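DUF4974 domain-containing protein (Parabacteroides distasonis, PDB 4M0N) is a putative anti-sigma factor of the FecR family, seen here without its N-terminal part, and probably restrains a sigma factor in signalling. Local coordinates at residues Gln102-Met107 against Leu174-Asn179; Ala149-Ala154 against Tyr195-Asn200. The protein carries 1 engineered substitution. All coordinates share one frame; numbering follows the deposited sequence. Where two conformers were deposited one is given.

Interaction 1 of 2, residues Gln102-Met107 against Leu174-Asn179; sequences QEDELM and LERMYN
R176 reaches from helix 167-178 into the turn ahead of strand 106-111 and meets two acids, E103 and D104, in a salt-bridge network. D104 is gripped end-on, one nitrogen to each oxygen: NH1 of R176 gives a nearly straight bond to OD1 of D104 (2.8 Å, 172°), and NH2 of R176 reaches the syn lone pair of OD2 of D104 at 2.9 Å. The fork is twisted, carboxylate and guanidinium planes standing 41° apart.

NH1 of R176 also bonds OE2 of E103 at 3.0 Å, this time from above the carboxylate plane. E103 and R176 run past each other in opposite directions, and the bend at chi2 of E103 (-95°) turns its carboxylate back to the guanidinium edge. A leucine in place of R176 would probably leave the carboxylate of buried D104 without its cationic mate and E103 freer to turn.

H172 also bonds D104 OD1, D173 pairs with NH2 of R176, and Y101 adds a cation-pi contact. A magnesium ion lies about 4 Å from the E103 side chain. The network joins the FecR beta domain to the C-terminal domain's helix 167-178, with K99 of strand 94-100 touching both D104 and R176.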
ATOM      1  N   GLN A 102       1.119   4.388  -8.057  1.00 15.91           N
ATOM      2  CA  GLN A 102       0.814   5.505  -8.949  1.00 17.09           C
ATOM      3  C   GLN A 102      -0.535   5.372  -9.644  1.00 17.97           C
ATOM      4  O   GLN A 102      -1.186   6.406  -9.932  1.00 18.60           O
ATOM      5  CB  GLN A 102       1.983   5.762  -9.922  1.00 19.87           C
ATOM      6  CG  GLN A 102       2.204   4.712 -10.985  1.00 22.15           C
ATOM      7  CD  GLN A 102       3.481   4.920 -11.832  1.00 27.14           C
ATOM      8  OE1 GLN A 102       4.263   5.881 -11.673  1.00 26.96           O
ATOM      9  NE2 GLN A 102       3.682   4.007 -12.739  1.00 26.41           N
ATOM     10  N   GLU A 103      -0.996   4.136  -9.851  1.00 17.69           N
ATOM     11  CA  GLU A 103      -2.337   3.871 -10.407  1.00 20.23           C
ATOM     12  C   GLU A 103      -3.553   3.991  -9.466  1.00 20.13           C
ATOM     13  O   GLU A 103      -4.705   3.848  -9.913  1.00 21.33           O
ATOM     14  CB  GLU A 103      -2.368   2.485 -11.071  1.00 22.15           C
ATOM     15  CG  GLU A 103      -2.230   1.289 -10.145  1.00 25.51           C
ATOM     16  CD  GLU A 103      -0.820   0.763 -10.011  1.00 26.51           C
ATOM     17  OE1 GLU A 103       0.127   1.631 -10.201  1.00 21.75           O
ATOM     18  OE2 GLU A 103      -0.682  -0.509  -9.739  1.00 19.94           O
ATOM     19  N   ASP A 104      -3.333   4.239  -8.177  1.00 16.80           N
ATOM     20  CA  ASP A 104      -4.414   4.205  -7.193  1.00 16.13           C
ATOM     21  C   ASP A 104      -4.875   5.629  -6.881  1.00 18.69           C
ATOM     22  O   ASP A 104      -4.114   6.582  -6.998  1.00 17.52           O
ATOM     23  CB  ASP A 104      -3.963   3.579  -5.873  1.00 16.26           C
ATOM     24  CG  ASP A 104      -3.788   2.058  -5.937  1.00 16.13           C
ATOM     25  OD1 ASP A 104      -3.909   1.472  -7.045  1.00 17.35           O
ATOM     26  OD2 ASP A 104      -3.526   1.458  -4.841  1.00 17.54           O
ATOM     27  N   GLU A 105      -6.109   5.730  -6.438  1.00 18.75           N
ATOM     28  CA  GLU A 105      -6.672   7.010  -6.033  0.50 20.43           C
ATOM     29  C   GLU A 105      -6.135   7.439  -4.667  1.00 17.79           C
ATOM     30  O   GLU A 105      -6.106   8.630  -4.380  1.00 18.61           O
ATOM     31  CB  GLU A 105      -8.214   6.995  -6.050  0.50 24.30           C
ATOM     32  CG  GLU A 105      -8.910   6.112  -5.027  0.50 25.69           C
ATOM     33  CD  GLU A 105     -10.401   6.400  -4.905  0.50 28.74           C
ATOM     34  OE1 GLU A 105     -11.078   6.527  -5.950  0.50 32.03           O
ATOM     35  OE2 GLU A 105     -10.898   6.494  -3.758  0.50 34.19           O
ATOM     36  N   LEU A 106      -5.703   6.491  -3.835  1.00 16.65           N
ATOM     37  CA  LEU A 106      -5.235   6.831  -2.506  1.00 16.60           C
ATOM     38  C   LEU A 106      -3.790   6.461  -2.271  1.00 17.03           C
ATOM     39  O   LEU A 106      -3.292   5.480  -2.839  1.00 19.45           O
ATOM     40  CB  LEU A 106      -6.070   6.138  -1.440  1.00 20.67           C
ATOM     41  CG  LEU A 106      -7.585   6.292  -1.484  1.00 24.58           C
ATOM     42  CD1 LEU A 106      -8.262   5.375  -0.469  1.00 29.96           C
ATOM     43  CD2 LEU A 106      -7.926   7.739  -1.210  1.00 24.70           C
ATOM     44  N   MET A 107      -3.126   7.253  -1.427  1.00 14.11           N
ATOM     45  CA  MET A 107      -1.827   6.946  -0.883  1.00 13.67           C
ATOM     46  C   MET A 107      -1.949   6.975   0.645  1.00 13.74           C
ATOM     47  O   MET A 107      -2.710   7.754   1.181  1.00 14.45           O
ATOM     48  CB  MET A 107      -0.839   7.988  -1.385  1.00 15.98           C
ATOM     49  CG  MET A 107       0.548   7.919  -0.841  1.00 19.59           C
ATOM     50  SD  MET A 107       0.843   8.932   0.609  1.00 25.94           S
ATOM     51  CE  MET A 107       2.629   8.769   0.586  1.00 24.40           C
ATOM     52  N   LEU A 174      -6.515  -6.544  -5.379  1.00 18.76           N
ATOM     53  CA  LEU A 174      -6.716  -7.919  -5.835  1.00 20.02           C
ATOM     54  C   LEU A 174      -5.960  -8.213  -7.118  1.00 19.32           C
ATOM     55  O   LEU A 174      -5.271  -9.255  -7.230  1.00 19.30           O
ATOM     56  CB  LEU A 174      -8.200  -8.234  -6.013  1.00 21.80           C
ATOM     57  CG  LEU A 174      -9.105  -8.118  -4.773  1.00 22.49           C
ATOM     58  CD1 LEU A 174     -10.523  -8.536  -5.144  1.00 22.78           C
ATOM     59  CD2 LEU A 174      -8.609  -8.911  -3.584  1.00 24.09           C
ATOM     60  N   GLU A 175      -6.048  -7.303  -8.079  1.00 18.92           N
ATOM     61  CA  GLU A 175      -5.311  -7.488  -9.322  1.00 20.70           C
ATOM     62  C   GLU A 175      -3.822  -7.669  -9.087  1.00 19.50           C
ATOM     63  O   GLU A 175      -3.168  -8.548  -9.670  1.00 20.14           O
ATOM     64  CB  GLU A 175      -5.498  -6.303 -10.272  1.00 23.23           C
ATOM     65  CG  GLU A 175      -6.884  -6.124 -10.824  1.00 27.24           C
ATOM     66  CD  GLU A 175      -6.915  -5.005 -11.840  1.00 31.68           C
ATOM     67  OE1 GLU A 175      -6.730  -3.838 -11.429  1.00 37.36           O
ATOM     68  OE2 GLU A 175      -7.127  -5.310 -13.024  1.00 29.37           O
ATOM     69  N   ARG A 176      -3.268  -6.849  -8.203  1.00 18.12           N
ATOM     70  CA  ARG A 176      -1.857  -6.927  -7.903  1.00 17.84           C
ATOM     71  C   ARG A 176      -1.446  -8.176  -7.108  1.00 18.58           C
ATOM     72  O   ARG A 176      -0.406  -8.779  -7.374  1.00 18.35           O
ATOM     73  CB  ARG A 176      -1.444  -5.674  -7.137  1.00 17.17           C
ATOM     74  CG  ARG A 176      -1.437  -4.457  -8.023  1.00 17.54           C
ATOM     75  CD  ARG A 176      -0.790  -3.272  -7.311  1.00 16.88           C
ATOM     76  NE  ARG A 176      -1.624  -2.795  -6.221  1.00 15.47           N
ATOM     77  CZ  ARG A 176      -2.369  -1.688  -6.241  1.00 15.79           C
ATOM     78  NH1 ARG A 176      -2.411  -0.910  -7.297  1.00 16.40           N
ATOM     79  NH2 ARG A 176      -3.109  -1.373  -5.179  1.00 15.97           N
ATOM     80  N   MET A 177      -2.271  -8.548  -6.141  1.00 18.96           N
ATOM     81  CA  MET A 177      -1.998  -9.731  -5.322  1.00 22.64           C
ATOM     82  C   MET A 177      -2.047 -11.006  -6.115  1.00 23.90           C
ATOM     83  O   MET A 177      -1.165 -11.850  -5.952  1.00 24.91           O
ATOM     84  CB  MET A 177      -3.001  -9.868  -4.174  1.00 24.47           C
ATOM     85  CG  MET A 177      -2.822 -11.158  -3.362  1.00 27.73           C
ATOM     86  SD  MET A 177      -3.672 -11.087  -1.766  1.00 30.13           S
ATOM     87  CE  MET A 177      -2.670  -9.954  -0.778  1.00 39.83           C
ATOM     88  N   TYR A 178      -3.114 -11.169  -6.904  1.00 21.73           N
ATOM     89  CA  TYR A 178      -3.403 -12.410  -7.581  1.00 23.38           C
ATOM     90  C   TYR A 178      -2.937 -12.461  -9.029  1.00 23.84           C
ATOM     91  O   TYR A 178      -3.072 -13.496  -9.689  1.00 24.33           O
ATOM     92  CB  TYR A 178      -4.898 -12.714  -7.467  1.00 23.55           C
ATOM     93  CG  TYR A 178      -5.325 -12.926  -6.028  1.00 21.54           C
ATOM     94  CD1 TYR A 178      -5.062 -14.113  -5.360  1.00 21.42           C
ATOM     95  CD2 TYR A 178      -5.957 -11.916  -5.321  1.00 21.44           C
ATOM     96  CE1 TYR A 178      -5.440 -14.295  -4.035  1.00 21.18           C
ATOM     97  CE2 TYR A 178      -6.345 -12.093  -4.007  1.00 23.04           C
ATOM     98  CZ  TYR A 178      -6.100 -13.297  -3.363  1.00 22.34           C
ATOM     99  OH  TYR A 178      -6.487 -13.479  -2.041  1.00 21.62           O
ATOM    100  N   ASN A 179      -2.343 -11.364  -9.507  1.00 20.60           N
ATOM    101  CA  ASN A 179      -1.918 -11.240 -10.893  1.00 21.95           C
ATOM    102  C   ASN A 179      -3.019 -11.633 -11.874  1.00 23.82           C
ATOM    103  O   ASN A 179      -2.853 -12.521 -12.750  1.00 24.89           O
ATOM    104  CB  ASN A 179      -0.643 -12.020 -11.143  1.00 22.53           C
ATOM    105  CG  ASN A 179      -0.060 -11.728 -12.496  1.00 23.06           C
ATOM    106  OD1 ASN A 179      -0.275 -10.648 -13.051  1.00 24.82           O
ATOM    107  ND2 ASN A 179       0.659 -12.684 -13.044  1.00 26.09           N
TER

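Interaction 2 of 2, residues Ala149-Ala154 against Tyr195-Asn200; sequences AQKVTA and YGEHDN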
ATOM      1  N   ALA A 149      -2.052  -0.771  12.340  1.00 15.50           N
ATOM      2  CA  ALA A 149      -0.975  -0.981  11.391  1.00 15.26           C
ATOM      3  C   ALA A 149      -0.624  -2.463  11.233  1.00 16.87           C
ATOM      4  O   ALA A 149      -0.076  -2.839  10.207  1.00 19.06           O
ATOM      5  CB  ALA A 149       0.274  -0.190  11.807  1.00 16.08           C
ATOM      6  N   GLN A 150      -0.922  -3.286  12.247  1.00 18.88           N
ATOM      7  CA  GLN A 150      -0.713  -4.735  12.111  1.00 19.81           C
ATOM      8  C   GLN A 150      -1.637  -5.281  11.010  1.00 21.36           C
ATOM      9  O   GLN A 150      -1.239  -6.177  10.233  1.00 23.90           O
ATOM     10  CB  GLN A 150      -0.931  -5.432  13.453  1.00 23.34           C
ATOM     11  CG  GLN A 150      -0.668  -6.914  13.418  1.00 28.78           C
ATOM     12  CD  GLN A 150      -0.641  -7.522  14.793  1.00 35.33           C
ATOM     13  OE1 GLN A 150      -1.190  -6.969  15.729  1.00 37.37           O
ATOM     14  NE2 GLN A 150       0.001  -8.673  14.918  1.00 39.27           N
ATOM     15  N   LYS A 151      -2.843  -4.736  10.896  1.00 20.91           N
ATOM     16  CA  LYS A 151      -3.781  -5.164   9.861  1.00 23.55           C
ATOM     17  C   LYS A 151      -3.428  -4.548   8.513  1.00 23.25           C
ATOM     18  O   LYS A 151      -3.532  -5.208   7.449  1.00 24.22           O
ATOM     19  CB  LYS A 151      -5.203  -4.833  10.277  1.00 23.01           C
ATOM     20  CG  LYS A 151      -5.667  -5.637  11.490  1.00 25.65           C
ATOM     21  CD  LYS A 151      -7.117  -5.327  11.819  1.00 29.01           C
ATOM     22  CE  LYS A 151      -7.641  -6.030  13.069  1.00 35.28           C
ATOM     23  NZ  LYS A 151      -7.306  -7.474  13.183  1.00 38.47           N
ATOM     24  N   VAL A 152      -2.979  -3.295   8.541  1.00 19.26           N
ATOM     25  CA  VAL A 152      -2.545  -2.597   7.319  1.00 20.85           C
ATOM     26  C   VAL A 152      -1.476  -3.414   6.611  1.00 21.49           C
ATOM     27  O   VAL A 152      -1.475  -3.489   5.369  1.00 24.62           O
ATOM     28  CB  VAL A 152      -2.018  -1.171   7.630  1.00 18.96           C
ATOM     29  CG1 VAL A 152      -1.355  -0.519   6.395  1.00 19.44           C
ATOM     30  CG2 VAL A 152      -3.144  -0.270   8.091  1.00 19.56           C
ATOM     31  N   THR A 153      -0.589  -4.020   7.394  1.00 20.71           N
ATOM     32  CA  THR A 153       0.593  -4.718   6.913  1.00 20.69           C
ATOM     33  C   THR A 153       0.380  -6.234   6.880  1.00 22.14           C
ATOM     34  O   THR A 153       1.326  -6.966   6.894  1.00 24.28           O
ATOM     35  CB  THR A 153       1.849  -4.381   7.755  1.00 23.64           C
ATOM     36  OG1 THR A 153       1.677  -4.746   9.138  1.00 25.72           O
ATOM     37  CG2 THR A 153       2.138  -2.888   7.648  1.00 24.10           C
ATOM     38  N   ALA A 154      -0.880  -6.657   6.826  1.00 23.83           N
ATOM     39  CA  ALA A 154      -1.198  -8.084   6.760  1.00 29.45           C
ATOM     40  C   ALA A 154      -0.695  -8.668   5.452  1.00 24.54           C
ATOM     41  O   ALA A 154      -0.430  -9.874   5.353  1.00 23.37           O
ATOM     42  CB  ALA A 154      -2.690  -8.291   6.869  1.00 34.22           C
ATOM     43  N   TYR A 195     -15.347  -4.000   3.887  1.00 32.43           N
ATOM     44  CA  TYR A 195     -14.806  -4.325   5.202  1.00 36.44           C
ATOM     45  C   TYR A 195     -14.438  -5.798   5.230  1.00 37.87           C
ATOM     46  O   TYR A 195     -15.132  -6.629   4.642  1.00 37.17           O
ATOM     47  CB  TYR A 195     -15.853  -4.071   6.298  1.00 39.43           C
ATOM     48  CG  TYR A 195     -16.310  -2.633   6.405  1.00 40.16           C
ATOM     49  CD1 TYR A 195     -17.259  -2.112   5.524  1.00 40.38           C
ATOM     50  CD2 TYR A 195     -15.805  -1.798   7.396  1.00 41.21           C
ATOM     51  CE1 TYR A 195     -17.682  -0.799   5.622  1.00 40.36           C
ATOM     52  CE2 TYR A 195     -16.221  -0.481   7.509  1.00 40.15           C
ATOM     53  CZ  TYR A 195     -17.152   0.019   6.619  1.00 44.71           C
ATOM     54  OH  TYR A 195     -17.561   1.333   6.739  1.00 48.51           O
ATOM     55  N   GLY A 196     -13.359  -6.118   5.934  1.00 37.64           N
ATOM     56  CA  GLY A 196     -13.015  -7.512   6.197  1.00 34.64           C
ATOM     57  C   GLY A 196     -11.532  -7.790   6.194  1.00 30.94           C
ATOM     58  O   GLY A 196     -10.733  -6.980   5.749  1.00 32.90           O
ATOM     59  N   GLU A 197     -11.181  -8.944   6.748  1.00 31.84           N
ATOM     60  CA  GLU A 197      -9.816  -9.428   6.808  1.00 29.52           C
ATOM     61  C   GLU A 197      -9.841 -10.805   6.213  1.00 29.04           C
ATOM     62  O   GLU A 197     -10.697 -11.611   6.569  1.00 30.43           O
ATOM     63  CB  GLU A 197      -9.325  -9.547   8.253  1.00 33.04           C
ATOM     64  CG  GLU A 197      -9.125  -8.230   8.963  1.00 35.42           C
ATOM     65  CD  GLU A 197      -8.827  -8.441  10.422  1.00 42.52           C
ATOM     66  OE1 GLU A 197      -7.799  -9.083  10.713  1.00 37.09           O
ATOM     67  OE2 GLU A 197      -9.638  -7.986  11.261  1.00 48.07           O
ATOM     68  N   HIS A 198      -8.890 -11.075   5.329  1.00 28.13           N
ATOM     69  CA  HIS A 198      -8.825 -12.336   4.616  1.00 27.00           C
ATOM     70  C   HIS A 198      -7.404 -12.839   4.678  1.00 25.24           C
ATOM     71  O   HIS A 198      -6.509 -12.172   4.203  1.00 30.57           O
ATOM     72  CB  HIS A 198      -9.250 -12.137   3.162  1.00 26.02           C
ATOM     73  CG  HIS A 198     -10.587 -11.485   3.005  1.00 29.23           C
ATOM     74  ND1 HIS A 198     -11.772 -12.189   3.076  1.00 32.19           N
ATOM     75  CD2 HIS A 198     -10.931 -10.196   2.778  1.00 29.42           C
ATOM     76  CE1 HIS A 198     -12.785 -11.357   2.915  1.00 31.07           C
ATOM     77  NE2 HIS A 198     -12.304 -10.145   2.732  1.00 31.72           N
ATOM     78  N   ASP A 199      -7.217 -14.036   5.227  1.00 25.58           N
ATOM     79  CA  ASP A 199      -5.892 -14.576   5.506  1.00 28.12           C
ATOM     80  C   ASP A 199      -5.564 -15.606   4.443  1.00 27.30           C
ATOM     81  O   ASP A 199      -6.013 -16.746   4.521  1.00 27.49           O
ATOM     82  CB  ASP A 199      -5.884 -15.203   6.918  1.00 33.44           C
ATOM     83  CG  ASP A 199      -4.620 -16.015   7.232  1.00 39.58           C
ATOM     84  OD1 ASP A 199      -3.548 -15.772   6.639  1.00 41.98           O
ATOM     85  OD2 ASP A 199      -4.706 -16.905   8.116  1.00 45.76           O
ATOM     86  N   ASN A 200      -4.768 -15.190   3.464  1.00 25.16           N
ATOM     87  CA  ASN A 200      -4.241 -16.083   2.441  1.00 24.80           C
ATOM     88  C   ASN A 200      -5.347 -16.802   1.682  1.00 25.69           C
ATOM     89  O   ASN A 200      -5.219 -17.979   1.386  1.00 24.99           O
ATOM     90  CB  ASN A 200      -3.304 -17.112   3.080  1.00 25.18           C
ATOM     91  CG  ASN A 200      -1.946 -16.525   3.354  1.00 29.49           C
ATOM     92  OD1 ASN A 200      -1.146 -16.390   2.448  1.00 31.26           O
ATOM     93  ND2 ASN A 200      -1.722 -16.086   4.585  1.00 35.20           N
TER
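K151 and E197 meet through their charged ends, the ammonium of one set before both carboxylate oxygens of the other. NZ of K151 lies 3.0 Å from OE1 of E197 and 3.1 Å from OE2 of E197. Both hydrogen bonds are weak, so the pair is probably held more by charge than by well-directed N-H bonds. The side chains cross at about a right angle. E197 is extended beyond CG, whereas K151 stays straight until its last torsion (chi4 -46°), where the bend turns NZ in to face the carboxylate. CE of K151 comes within 3.3 Å of OE2 of E197, a close methylene-to-oxygen approach beside the charged pair.

The bridge links the short helix 149-152, which follows the last strand of the seven-stranded antiparallel sheet, to strand 193-199 of the FecR C-terminal domain. That strand pairs antiparallel with strand 159-166: G196 bonds F162 and H198 bonds L160 through the backbone, and Y161 touches both K151 and E197. It is a salt bridge at the surface, away from the magnesium site, joining the helix after strand 142-146 to the two-stranded sheet 159-166/193-199.

Local bonds satisfy polar groups on each side. In the helical segment, O of A149 accepts twice from T153: the backbone N of T153 lies 3.1 Å from O of A149, and OG1 of T153 donates to the same oxygen at 2.8 Å. At the start of the same helix, OD1 of D148 takes the amide of K151 and, weakly, that of Q150, while OD1 of N130 accepts from the backbone N of A149. Where the strand ends, ND2 of N200 donates to OD1 of D199 at 2.8 Å (158°), nearly along the C-O axis of the carboxylate oxygen, and also bonds the carbonyl of Q157.

Interactions 1 and 2 both span the boundary between the beta-sheet part of the chain, with helix 149-152, and the C-terminal part, their centres 15 Å apart and their nearest atoms about 5 Å apart without touching. Their segments alternate along the chain: 102-107, 149-154, 174-179, then 195-200. Strand 159-166 lies between the second and third, pairs with strand 193-199 of interaction 2 and leads into helix 167-178 of interaction 1. Interaction 1 is buried and close to the magnesium ion, interaction 2 at the surface. Two separate ionic links thus link the two parts at different depths, consistent with a defined relative orientation.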